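Local coordinates for type IV pilus biogenesis factor PilY1 (Pseudomonas aeruginosa, PDB 3HX6), which primes type IV pilus assembly, supports twitching motility and host-cell adhesion, and binds calcium, which seems essential for regulating pilus retraction, at residues A201-G206 with F280-G285; A257-N260 with D266-Y269; V308-Q313 with I371-T376; S333-P338 with I344-T349. The protein carries 3 engineered substitutions. One frame throughout, in Å; residues are numbered along the deposited sequence.

How the interactions relate
All four contacts lie in the beta-propeller of the C-terminal part of PilY1, and they differ in chemistry more than in depth. Interactions 1, 3 and 4 are buried, whereas interaction 2 is partly buried, its metal loop keeping partly exposed residues. Interactions 1, 2 and 3 all draw on the four-stranded sheet 251-317. Interaction 1 joins it to the preceding sheet through water and a histidine edge, and interaction 3 joins it to the following one through a phenyl ring edge against a carboxylate. Interaction 2 combines calcium coordination with a bulged strand pairing inside that sheet. Interaction 4 is regular antiparallel pairing with aliphatic packing, and its Leu334 and Val345 touch Tyr269 of interaction 2.

Interaction 1 (A201-G206 with F280-G285); sequences ARLHNG and FDLIAG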
loop_
_atom_site.group_PDB
_atom_site.type_symbol
_atom_site.label_atom_id
_atom_site.label_comp_id
_atom_site.label_asym_id
_atom_site.label_seq_id
_atom_site.Cartn_x
_atom_site.Cartn_y
_atom_site.Cartn_z
ATOM N N ALA A 201 24.488 -1.938 2.766
ATOM C CA ALA A 201 24.290 -0.589 3.271
ATOM C C ALA A 201 25.420 0.369 2.981
ATOM O O ALA A 201 26.518 -0.026 2.598
ATOM C CB ALA A 201 24.037 -0.645 4.777
ATOM N N ARG A 202 25.121 1.644 3.167
ATOM C CA ARG A 202 26.091 2.702 2.963
ATOM C C ARG A 202 26.804 2.896 4.291
ATOM O O ARG A 202 26.159 3.012 5.335
ATOM C CB ARG A 202 25.383 3.996 2.562
ATOM C CG ARG A 202 26.313 5.187 2.412
ATOM C CD ARG A 202 27.346 4.960 1.331
ATOM N NE ARG A 202 27.683 6.212 0.660
ATOM C CZ ARG A 202 28.280 7.244 1.242
ATOM N NH1 ARG A 202 28.624 7.187 2.524
ATOM N NH2 ARG A 202 28.520 8.344 0.543
ATOM N N LEU A 203 28.131 2.926 4.255
ATOM C CA LEU A 203 28.899 3.097 5.477
ATOM C C LEU A 203 29.661 4.412 5.496
ATOM O O LEU A 203 29.773 5.112 4.474
ATOM C CB LEU A 203 29.876 1.926 5.667
ATOM C CG LEU A 203 29.264 0.521 5.624
ATOM C CD1 LEU A 203 30.343 -0.524 5.897
ATOM C CD2 LEU A 203 28.154 0.410 6.641
ATOM N N HIS A 204 30.189 4.739 6.667
ATOM C CA HIS A 204 30.926 5.976 6.847
ATOM C C HIS A 204 32.272 6.024 6.124
ATOM O O HIS A 204 32.988 7.015 6.233
ATOM C CB HIS A 204 31.105 6.252 8.346
ATOM C CG HIS A 204 29.888 6.835 8.994
ATOM N ND1 HIS A 204 29.496 8.142 8.796
ATOM C CD2 HIS A 204 28.952 6.282 9.804
ATOM C CE1 HIS A 204 28.376 8.369 9.456
ATOM N NE2 HIS A 204 28.023 7.256 10.075
ATOM N N ASN A 205 32.625 4.966 5.395
ATOM C CA ASN A 205 33.885 4.983 4.660
ATOM C C ASN A 205 33.596 5.527 3.261
ATOM O O ASN A 205 34.424 5.436 2.359
ATOM C CB ASN A 205 34.510 3.580 4.593
ATOM C CG ASN A 205 33.800 2.663 3.625
ATOM O OD1 ASN A 205 32.576 2.663 3.540
ATOM N ND2 ASN A 205 34.571 1.865 2.896
ATOM N N GLY A 206 32.400 6.097 3.112
ATOM C CA GLY A 206 31.970 6.694 1.860
ATOM C C GLY A 206 31.421 5.764 0.795
ATOM O O GLY A 206 31.025 6.221 -0.282
ATOM N N PHE A 280 29.028 -3.389 16.933
ATOM C CA PHE A 280 30.223 -2.908 16.271
ATOM C C PHE A 280 30.002 -1.435 15.980
ATOM O O PHE A 280 28.916 -1.043 15.559
ATOM C CB PHE A 280 30.431 -3.664 14.954
ATOM C CG PHE A 280 30.542 -5.162 15.116
ATOM C CD1 PHE A 280 31.786 -5.777 15.191
ATOM C CD2 PHE A 280 29.395 -5.956 15.196
ATOM C CE1 PHE A 280 31.895 -7.166 15.342
ATOM C CE2 PHE A 280 29.487 -7.344 15.349
ATOM C CZ PHE A 280 30.742 -7.951 15.422
ATOM N N ASP A 281 31.020 -0.621 16.233
ATOM C CA ASP A 281 30.942 0.805 15.965
ATOM C C ASP A 281 31.405 0.986 14.530
ATOM O O ASP A 281 32.545 0.651 14.199
ATOM C CB ASP A 281 31.877 1.592 16.887
ATOM C CG ASP A 281 31.403 1.621 18.335
ATOM O OD1 ASP A 281 32.156 2.141 19.188
ATOM O OD2 ASP A 281 30.289 1.134 18.623
ATOM N N LEU A 282 30.525 1.499 13.677
ATOM C CA LEU A 282 30.886 1.720 12.288
ATOM C C LEU A 282 31.033 3.219 12.055
ATOM O O LEU A 282 30.574 3.751 11.049
ATOM C CB LEU A 282 29.831 1.118 11.343
ATOM C CG LEU A 282 29.556 -0.385 11.524
ATOM C CD1 LEU A 282 28.598 -0.877 10.428
ATOM C CD2 LEU A 282 30.874 -1.174 11.482
ATOM N N ILE A 283 31.665 3.887 13.017
ATOM C CA ILE A 283 31.930 5.326 12.953
ATOM C C ILE A 283 33.379 5.561 13.386
ATOM O O ILE A 283 34.005 4.679 13.976
ATOM C CB ILE A 283 30.997 6.132 13.890
ATOM C CG1 ILE A 283 31.087 5.576 15.310
ATOM C CG2 ILE A 283 29.565 6.096 13.366
ATOM C CD1 ILE A 283 30.333 6.392 16.335
ATOM N N ALA A 284 33.905 6.746 13.099
ATOM C CA ALA A 284 35.285 7.078 13.444
ATOM C C ALA A 284 35.578 7.075 14.944
ATOM O O ALA A 284 34.671 7.189 15.768
ATOM C CB ALA A 284 35.651 8.429 12.852
ATOM N N GLY A 285 36.859 6.942 15.284
ATOM C CA GLY A 285 37.277 6.938 16.676
ATOM C C GLY A 285 36.842 8.213 17.373
ATOM O O GLY A 285 36.114 8.167 18.365
HETATM O O HOH W 1 29.470 3.129 8.622
#
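His204 meets Leu282 and Ile283 where two neighbouring four-stranded sheets of the PilY1 beta-propeller come together, the first running from strand 199-202 to strand 235-241, the second including strand 276-281. His204 sits in a type I turn from Leu203 to Gly206, closed by the backbone bond from Gly206 N to Leu203 O. Its CG lies beside the backbone N and anti to the carbonyl carbon (chi1 -79°), which carries the ring across toward the second segment. Starting at the root, His204 CB is 3.7 Å from Leu282 O. His204 CD2 comes closest to this carbonyl, with Leu282 O near the ring plane, at its edge, 3.3 Å away. The same His204 CD2 lies 3.6 Å from Ile283 CG2, a methyl that approaches the ring obliquely, the two side chains running side by side in the same direction. His204 NE2, at the tip, is 3.8 Å from Ile283 CG2 and is hydrogen-bonded to Asp266 OD1, a calcium ligand, while ND1 bonds to Asp298 OD1. With a carboxylate on each ring nitrogen, the imidazole is fixed in rotation and would tend to be protonated. It thus serves as a second-shell residue of the metal site. Beside the histidine the contact turns apolar: Leu203 CD2 touches Leu282 CD1 at 4.0 Å, and both leucines also pack on Ile227 of strand 223-229. The backbones themselves are joined through one water, which accepts from His204 N at 2.6 Å and donates to Leu282 O at 2.7 Å.

Interaction 2 (A257-N260 with D266-Y269); sequences ADNN and DYAY. With CA (calcium ion), chain C.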
loop_
_atom_site.group_PDB
_atom_site.type_symbol
_atom_site.label_atom_id
_atom_site.label_comp_id
_atom_site.label_asym_id
_atom_site.label_seq_id
_atom_site.Cartn_x
_atom_site.Cartn_y
_atom_site.Cartn_z
ATOM N N ALA A 257 22.322 -0.280 12.261
ATOM C CA ALA A 257 21.569 0.794 12.900
ATOM C C ALA A 257 22.020 2.134 12.347
ATOM O O ALA A 257 23.218 2.383 12.194
ATOM C CB ALA A 257 21.780 0.765 14.412
ATOM N N ASP A 258 21.044 2.987 12.060
ATOM C CA ASP A 258 21.268 4.329 11.535
ATOM C C ASP A 258 20.539 5.240 12.514
ATOM O O ASP A 258 19.333 5.447 12.403
ATOM C CB ASP A 258 20.657 4.435 10.132
ATOM C CG ASP A 258 20.600 5.866 9.625
ATOM O OD1 ASP A 258 21.265 6.740 10.212
ATOM O OD2 ASP A 258 19.892 6.109 8.627
ATOM N N ASN A 259 21.271 5.788 13.475
ATOM C CA ASN A 259 20.651 6.604 14.503
ATOM C C ASN A 259 20.454 8.098 14.279
ATOM O O ASN A 259 20.168 8.830 15.226
ATOM C CB ASN A 259 21.375 6.356 15.827
ATOM C CG ASN A 259 21.245 4.915 16.285
ATOM O OD1 ASN A 259 20.449 4.157 15.734
ATOM N ND2 ASN A 259 22.019 4.531 17.290
ATOM N N ASN A 260 20.598 8.556 13.041
ATOM C CA ASN A 260 20.374 9.964 12.741
ATOM C C ASN A 260 19.611 10.052 11.424
ATOM O O ASN A 260 19.630 11.072 10.744
ATOM C CB ASN A 260 21.701 10.732 12.665
ATOM C CG ASN A 260 22.585 10.276 11.517
ATOM O OD1 ASN A 260 22.734 9.084 11.269
ATOM N ND2 ASN A 260 23.189 11.234 10.820
ATOM N N ASP A 266 25.472 3.383 11.255
ATOM C CA ASP A 266 26.344 3.842 12.330
ATOM C C ASP A 266 26.859 2.718 13.218
ATOM O O ASP A 266 28.001 2.764 13.675
ATOM C CB ASP A 266 25.609 4.871 13.176
ATOM C CG ASP A 266 25.063 6.007 12.342
ATOM O OD1 ASP A 266 25.863 6.652 11.630
ATOM O OD2 ASP A 266 23.843 6.252 12.401
ATOM N N TYR A 267 26.013 1.718 13.459
ATOM C CA TYR A 267 26.372 0.562 14.278
ATOM C C TYR A 267 25.852 -0.696 13.603
ATOM O O TYR A 267 24.994 -0.636 12.726
ATOM C CB TYR A 267 25.702 0.613 15.655
ATOM C CG TYR A 267 26.017 1.810 16.519
ATOM C CD1 TYR A 267 27.257 1.944 17.141
ATOM C CD2 TYR A 267 25.049 2.785 16.755
ATOM C CE1 TYR A 267 27.523 3.017 17.983
ATOM C CE2 TYR A 267 25.302 3.859 17.594
ATOM C CZ TYR A 267 26.537 3.970 18.204
ATOM O OH TYR A 267 26.774 5.033 19.032
ATOM N N ALA A 268 26.358 -1.836 14.048
ATOM C CA ALA A 268 25.911 -3.121 13.542
ATOM C C ALA A 268 25.776 -3.989 14.781
ATOM O O ALA A 268 26.593 -3.899 15.698
ATOM C CB ALA A 268 26.945 -3.722 12.578
ATOM N N TYR A 269 24.725 -4.797 14.820
ATOM C CA TYR A 269 24.490 -5.704 15.934
ATOM C C TYR A 269 24.375 -7.102 15.343
ATOM O O TYR A 269 23.719 -7.296 14.321
ATOM C CB TYR A 269 23.185 -5.370 16.660
ATOM C CG TYR A 269 23.180 -4.053 17.398
ATOM C CD1 TYR A 269 22.931 -2.852 16.732
ATOM C CD2 TYR A 269 23.362 -4.013 18.779
ATOM C CE1 TYR A 269 22.847 -1.639 17.431
ATOM C CE2 TYR A 269 23.287 -2.812 19.485
ATOM C CZ TYR A 269 23.023 -1.630 18.806
ATOM O OH TYR A 269 22.900 -0.449 19.509
HETATM CA CA CA C . 23.738 7.491 10.268
HETATM O O HOH W 2 21.634 1.725 17.909
HETATM O O HOH W 3 25.513 8.971 9.613
#
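Ala257 and Tyr267 form an antiparallel hydrogen-bonded pair, and this is the tight end of the contact. Ala257 N donates to Tyr267 O at 2.7 Å, and Ala257 O takes two donors, Asp266 N at 2.6 Å and Tyr267 N at 3.1 Å. Two residues facing one make a classic beta bulge. On the face carrying the Ala257 and Tyr267 side chains, Ala257 CB packs against Tyr267 CB and the edge of the Tyr269 ring. The bulge sets Asp266 beside the loop, where its OD2 accepts from Asn259 N at 2.8 Å, a bent bond of 136°. Both Asp266 oxygens, OD1 being also tied to His204, grip the calcium ion. Asp258 OD1 binds the ion at 2.6 Å, its OD2 bonding to Gly263 N, and Asn260 OD1 binds it at 2.1 Å. Asp262, the Val264 carbonyl and a water complete the shell, and the metal lets these crowded oxygens sit together.

The Asn259 side is looser, relying on an edge contact and a water. Partly exposed Asn259, whose ND2 also bonds to Thr376 O, brings that atom 3.4 Å from Tyr267 CE2, at the ring edge. One water links Asn259 ND2 to Tyr269 OH, which has a further partner on Asp373; Tyr267 OH bonds to Gly378 N. The alternating ligands, with bidentate Asp266 closing the series, resemble a shortened EF-hand loop, here set between two propeller strands.

Interaction 3 (V308-Q313 with I371-T376); sequences VSFGGQ and IWDQQT
An Asx turn ends strand 367-373 of the large mixed sheet, and its Asp373 meets Phe310 of segment 308-313, in the course of the broken strand 307-317 of the preceding four-stranded propeller sheet. Asp373 OD1 accepts from Gln375 N at 3.1 Å, the donor standing 37° out of the carboxylate plane. This bond ties together the two residues that meet the phenyl ring. Phe310 CZ lies 3.8 Å from Asp373 OD2, which sits at the ring edge, near its plane. The carboxylate and ring planes are 71° apart. The end of the Gln375 side chain comes in obliquely by CE2 and CD2 of Phe310, with its amide plane almost parallel to the ring.

Phe310 occupies a left-handed backbone conformation (phi 54°) in a tight reversal, where Gly312 N bonds to Ser309 O at 2.9 Å and Gln313 N to Phe310 O at 3.1 Å. Asp373 OD2 is also held by a salt bridge from Arg279 NH1, which together with its partner Tyr269 fixes the carboxylate beside the ring. One face of the Phe310 ring is covered from within its own segment by Ser309 CB, 3.8 Å above the ring centre.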
loop_
_atom_site.group_PDB
_atom_site.type_symbol
_atom_site.label_atom_id
_atom_site.label_comp_id
_atom_site.label_asym_id
_atom_site.label_seq_id
_atom_site.Cartn_x
_atom_site.Cartn_y
_atom_site.Cartn_z
ATOM N N VAL A 308 34.880 -3.332 17.309
ATOM C CA VAL A 308 33.869 -4.025 18.078
ATOM C C VAL A 308 33.579 -3.022 19.188
ATOM O O VAL A 308 34.504 -2.420 19.734
ATOM C CB VAL A 308 34.401 -5.325 18.712
ATOM C CG1 VAL A 308 33.265 -6.040 19.425
ATOM C CG2 VAL A 308 35.021 -6.216 17.651
ATOM N N SER A 309 32.304 -2.832 19.507
ATOM C CA SER A 309 31.901 -1.878 20.529
ATOM C C SER A 309 32.224 -2.349 21.941
ATOM O O SER A 309 32.648 -3.480 22.153
ATOM C CB SER A 309 30.389 -1.620 20.436
ATOM O OG SER A 309 29.995 -1.231 19.128
ATOM N N PHE A 310 32.030 -1.455 22.905
ATOM C CA PHE A 310 32.223 -1.794 24.306
ATOM C C PHE A 310 33.587 -2.399 24.620
ATOM O O PHE A 310 33.700 -3.250 25.504
ATOM C CB PHE A 310 31.119 -2.771 24.714
ATOM C CG PHE A 310 29.747 -2.369 24.226
ATOM C CD1 PHE A 310 28.866 -3.319 23.725
ATOM C CD2 PHE A 310 29.339 -1.040 24.272
ATOM C CE1 PHE A 310 27.599 -2.945 23.276
ATOM C CE2 PHE A 310 28.072 -0.658 23.825
ATOM C CZ PHE A 310 27.205 -1.607 23.328
ATOM N N GLY A 311 34.610 -1.972 23.891
ATOM C CA GLY A 311 35.950 -2.479 24.126
ATOM C C GLY A 311 36.140 -3.951 23.825
ATOM O O GLY A 311 37.138 -4.547 24.234
ATOM N N GLY A 312 35.202 -4.553 23.104
ATOM C CA GLY A 312 35.337 -5.967 22.797
ATOM C C GLY A 312 34.412 -6.828 23.637
ATOM O O GLY A 312 34.397 -8.049 23.508
ATOM N N GLN A 313 33.649 -6.188 24.515
ATOM C CA GLN A 313 32.698 -6.895 25.361
ATOM C C GLN A 313 31.375 -6.971 24.605
ATOM O O GLN A 313 30.969 -6.004 23.961
ATOM C CB GLN A 313 32.465 -6.132 26.666
ATOM C CG GLN A 313 31.554 -6.857 27.658
ATOM C CD GLN A 313 31.087 -5.949 28.785
ATOM O OE1 GLN A 313 31.657 -4.875 29.014
ATOM N NE2 GLN A 313 30.050 -6.378 29.500
ATOM N N ILE A 371 17.279 -6.429 25.143
ATOM C CA ILE A 371 18.326 -5.815 25.956
ATOM C C ILE A 371 18.500 -4.317 25.705
ATOM O O ILE A 371 18.603 -3.868 24.570
ATOM C CB ILE A 371 19.690 -6.496 25.706
ATOM C CG1 ILE A 371 19.589 -7.993 25.993
ATOM C CG2 ILE A 371 20.762 -5.847 26.586
ATOM C CD1 ILE A 371 19.206 -8.333 27.419
ATOM N N TRP A 372 18.565 -3.546 26.779
ATOM C CA TRP A 372 18.717 -2.106 26.650
ATOM C C TRP A 372 20.151 -1.675 26.368
ATOM O O TRP A 372 21.039 -1.896 27.183
ATOM C CB TRP A 372 18.233 -1.422 27.927
ATOM C CG TRP A 372 18.110 0.069 27.837
ATOM C CD1 TRP A 372 18.265 0.847 26.723
ATOM C CD2 TRP A 372 17.734 0.957 28.895
ATOM N NE1 TRP A 372 18.003 2.159 27.023
ATOM C CE2 TRP A 372 17.673 2.257 28.348
ATOM C CE3 TRP A 372 17.437 0.778 30.254
ATOM C CZ2 TRP A 372 17.324 3.379 29.115
ATOM C CZ3 TRP A 372 17.091 1.896 31.020
ATOM C CH2 TRP A 372 17.039 3.179 30.444
ATOM N N ASP A 373 20.377 -1.088 25.198
ATOM C CA ASP A 373 21.694 -0.559 24.856
ATOM C C ASP A 373 21.497 0.934 25.127
ATOM O O ASP A 373 20.806 1.608 24.373
ATOM C CB ASP A 373 22.015 -0.768 23.373
ATOM C CG ASP A 373 23.398 -0.263 23.004
ATOM O OD1 ASP A 373 24.021 0.429 23.843
ATOM O OD2 ASP A 373 23.862 -0.547 21.877
ATOM N N GLN A 374 22.087 1.444 26.205
ATOM C CA GLN A 374 21.915 2.852 26.562
ATOM C C GLN A 374 22.952 3.798 25.977
ATOM O O GLN A 374 22.902 5.005 26.220
ATOM C CB GLN A 374 21.936 3.010 28.081
ATOM C CG GLN A 374 21.111 1.996 28.832
ATOM C CD GLN A 374 21.011 2.342 30.302
ATOM O OE1 GLN A 374 20.882 1.466 31.150
ATOM N NE2 GLN A 374 21.062 3.629 30.607
ATOM N N GLN A 375 23.884 3.260 25.202
ATOM C CA GLN A 375 24.955 4.073 24.627
ATOM C C GLN A 375 24.893 4.064 23.108
ATOM O O GLN A 375 25.811 3.591 22.451
ATOM C CB GLN A 375 26.303 3.519 25.087
ATOM C CG GLN A 375 26.415 3.379 26.594
ATOM C CD GLN A 375 27.719 2.731 27.016
ATOM O OE1 GLN A 375 27.889 1.514 26.911
ATOM N NE2 GLN A 375 28.654 3.544 27.479
ATOM N N THR A 376 23.812 4.607 22.558
ATOM C CA THR A 376 23.605 4.614 21.114
ATOM C C THR A 376 23.644 6.005 20.488
ATOM O O THR A 376 23.127 6.209 19.393
ATOM C CB THR A 376 22.247 3.975 20.777
ATOM O OG1 THR A 376 21.203 4.748 21.383
ATOM C CG2 THR A 376 22.179 2.541 21.312
#

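Interaction 4 (S333-P338 with I344-T349); sequences SLVRHP and IVIFGT
Leu334 reaches Val345 because its CG is turned beside the backbone N (chi1 -54°), which brings Leu334 CD2 over the fork of the valine, 3.7 Å from both Val345 CG1 and Val345 CG2. The two side chains run side by side in the same direction. Ile344 uses its length instead: its chain is extended beyond CG1 (chi2 175°), so that Ile344 CD1 arrives 3.9 Å from Pro338 CD. On the way, Ile344 CG1 passes 3.8 Å from His337 CD2, approaching the ring obliquely. Val335 and Ile346 share the sheet face of Ile344, and Val335 CG2 meets Ile346 CD1 at 3.9 Å.

These side chains hang on a beta hairpin of strands 333-336 and 343-348; the axes of its parts 333-336 and 344-348 lie 153° apart in direction, close to antiparallel. Strand 333-336 is the outermost on its side of the large mixed sheet. Ser333 with Ile346 and Val335 with Ile344 are hydrogen-bonded pairs, each giving two backbone bonds. Three of the four are 2.7 Å, among them Ile344 N to Val335 O, whereas Val335 N to Ile344 O is the longest at 3.1 Å. Between them Leu334 and Val345 form a non-hydrogen-bonded pair, and Leu334 CA points its hydrogen at Ile344 O, 3.6 Å away.

Outside the hairpin, Leu334 and Val345 pack on Tyr269 of strand 267-272, a strand of the neighbouring four-stranded sheet. The His337 ring is stacked with Trp372, and its ND1 bonds to Thr339 N.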
loop_
_atom_site.group_PDB
_atom_site.type_symbol
_atom_site.label_atom_id
_atom_site.label_comp_id
_atom_site.label_asym_id
_atom_site.label_seq_id
_atom_site.Cartn_x
_atom_site.Cartn_y
_atom_site.Cartn_z
ATOM N N SER A 333 16.745 -7.007 16.149
ATOM C CA SER A 333 15.839 -5.955 15.698
ATOM C C SER A 333 16.018 -4.870 16.743
ATOM O O SER A 333 16.289 -5.175 17.900
ATOM C CB SER A 333 14.380 -6.427 15.678
ATOM O OG SER A 333 14.107 -7.157 14.500
ATOM N N LEU A 334 15.876 -3.613 16.345
ATOM C CA LEU A 334 16.070 -2.507 17.277
ATOM C C LEU A 334 14.838 -1.632 17.416
ATOM O O LEU A 334 14.191 -1.298 16.425
ATOM C CB LEU A 334 17.246 -1.642 16.813
ATOM C CG LEU A 334 18.568 -2.376 16.568
ATOM C CD1 LEU A 334 19.564 -1.428 15.918
ATOM C CD2 LEU A 334 19.113 -2.915 17.870
ATOM N N VAL A 335 14.514 -1.265 18.653
ATOM C CA VAL A 335 13.370 -0.397 18.913
ATOM C C VAL A 335 13.842 0.682 19.884
ATOM O O VAL A 335 14.485 0.374 20.886
ATOM C CB VAL A 335 12.185 -1.177 19.550
ATOM C CG1 VAL A 335 11.008 -0.249 19.762
ATOM C CG2 VAL A 335 11.769 -2.339 18.650
ATOM N N ARG A 336 13.543 1.943 19.583
ATOM C CA ARG A 336 13.953 3.028 20.468
ATOM C C ARG A 336 13.342 2.807 21.852
ATOM O O ARG A 336 12.158 2.500 21.976
ATOM C CB ARG A 336 13.490 4.385 19.925
ATOM C CG ARG A 336 14.143 5.566 20.642
ATOM C CD ARG A 336 13.501 6.899 20.266
ATOM N NE ARG A 336 13.748 7.292 18.882
ATOM C CZ ARG A 336 14.904 7.765 18.424
ATOM N NH1 ARG A 336 15.941 7.910 19.238
ATOM N NH2 ARG A 336 15.018 8.103 17.148
ATOM N N HIS A 337 14.152 2.954 22.891
ATOM C CA HIS A 337 13.653 2.775 24.247
ATOM C C HIS A 337 12.549 3.802 24.538
ATOM O O HIS A 337 12.572 4.915 24.014
ATOM C CB HIS A 337 14.806 2.927 25.233
ATOM C CG HIS A 337 14.469 2.509 26.628
ATOM N ND1 HIS A 337 13.799 3.331 27.509
ATOM C CD2 HIS A 337 14.694 1.350 27.287
ATOM C CE1 HIS A 337 13.630 2.695 28.654
ATOM N NE2 HIS A 337 14.164 1.491 28.547
ATOM N N PRO A 338 11.554 3.428 25.359
ATOM C CA PRO A 338 10.449 4.333 25.704
ATOM C C PRO A 338 10.882 5.697 26.242
ATOM O O PRO A 338 10.193 6.692 26.033
ATOM C CB PRO A 338 9.663 3.537 26.743
ATOM C CG PRO A 338 9.854 2.129 26.286
ATOM C CD PRO A 338 11.324 2.086 25.922
ATOM N N ILE A 344 16.336 -0.685 22.552
ATOM C CA ILE A 344 16.122 -2.021 23.062
ATOM C C ILE A 344 16.532 -2.931 21.914
ATOM O O ILE A 344 15.971 -2.858 20.822
ATOM C CB ILE A 344 14.639 -2.252 23.443
ATOM C CG1 ILE A 344 14.267 -1.330 24.611
ATOM C CG2 ILE A 344 14.412 -3.723 23.815
ATOM C CD1 ILE A 344 12.804 -1.364 25.002
ATOM N N VAL A 345 17.537 -3.761 22.156
ATOM C CA VAL A 345 18.029 -4.688 21.148
ATOM C C VAL A 345 17.307 -6.015 21.336
ATOM O O VAL A 345 17.440 -6.668 22.369
ATOM C CB VAL A 345 19.546 -4.891 21.289
ATOM C CG1 VAL A 345 20.071 -5.731 20.135
ATOM C CG2 VAL A 345 20.245 -3.531 21.335
ATOM N N ILE A 346 16.534 -6.411 20.334
ATOM C CA ILE A 346 15.771 -7.650 20.416
ATOM C C ILE A 346 16.405 -8.753 19.578
ATOM O O ILE A 346 16.727 -8.553 18.408
ATOM C CB ILE A 346 14.315 -7.412 19.948
ATOM C CG1 ILE A 346 13.699 -6.275 20.775
ATOM C CG2 ILE A 346 13.504 -8.694 20.084
ATOM C CD1 ILE A 346 12.321 -5.840 20.325
ATOM N N PHE A 347 16.597 -9.918 20.187
ATOM C CA PHE A 347 17.184 -11.052 19.484
ATOM C C PHE A 347 16.705 -12.362 20.092
ATOM O O PHE A 347 16.423 -12.437 21.290
ATOM C CB PHE A 347 18.719 -10.983 19.525
ATOM C CG PHE A 347 19.282 -10.794 20.908
ATOM C CD1 PHE A 347 19.265 -9.544 21.513
ATOM C CD2 PHE A 347 19.820 -11.871 21.610
ATOM C CE1 PHE A 347 19.780 -9.366 22.802
ATOM C CE2 PHE A 347 20.337 -11.700 22.898
ATOM C CZ PHE A 347 20.316 -10.447 23.491
ATOM N N GLY A 348 16.599 -13.387 19.252
ATOM C CA GLY A 348 16.149 -14.688 19.713
ATOM C C GLY A 348 17.218 -15.726 19.449
ATOM O O GLY A 348 18.084 -15.530 18.592
ATOM N N THR A 349 17.155 -16.846 20.159
ATOM C CA THR A 349 18.175 -17.861 19.985
ATOM C C THR A 349 17.685 -19.069 19.202
ATOM O O THR A 349 16.483 -19.323 19.105
ATOM C CB THR A 349 18.725 -18.308 21.356
ATOM O OG1 THR A 349 17.685 -18.942 22.108
ATOM C CG2 THR A 349 19.226 -17.090 22.138
#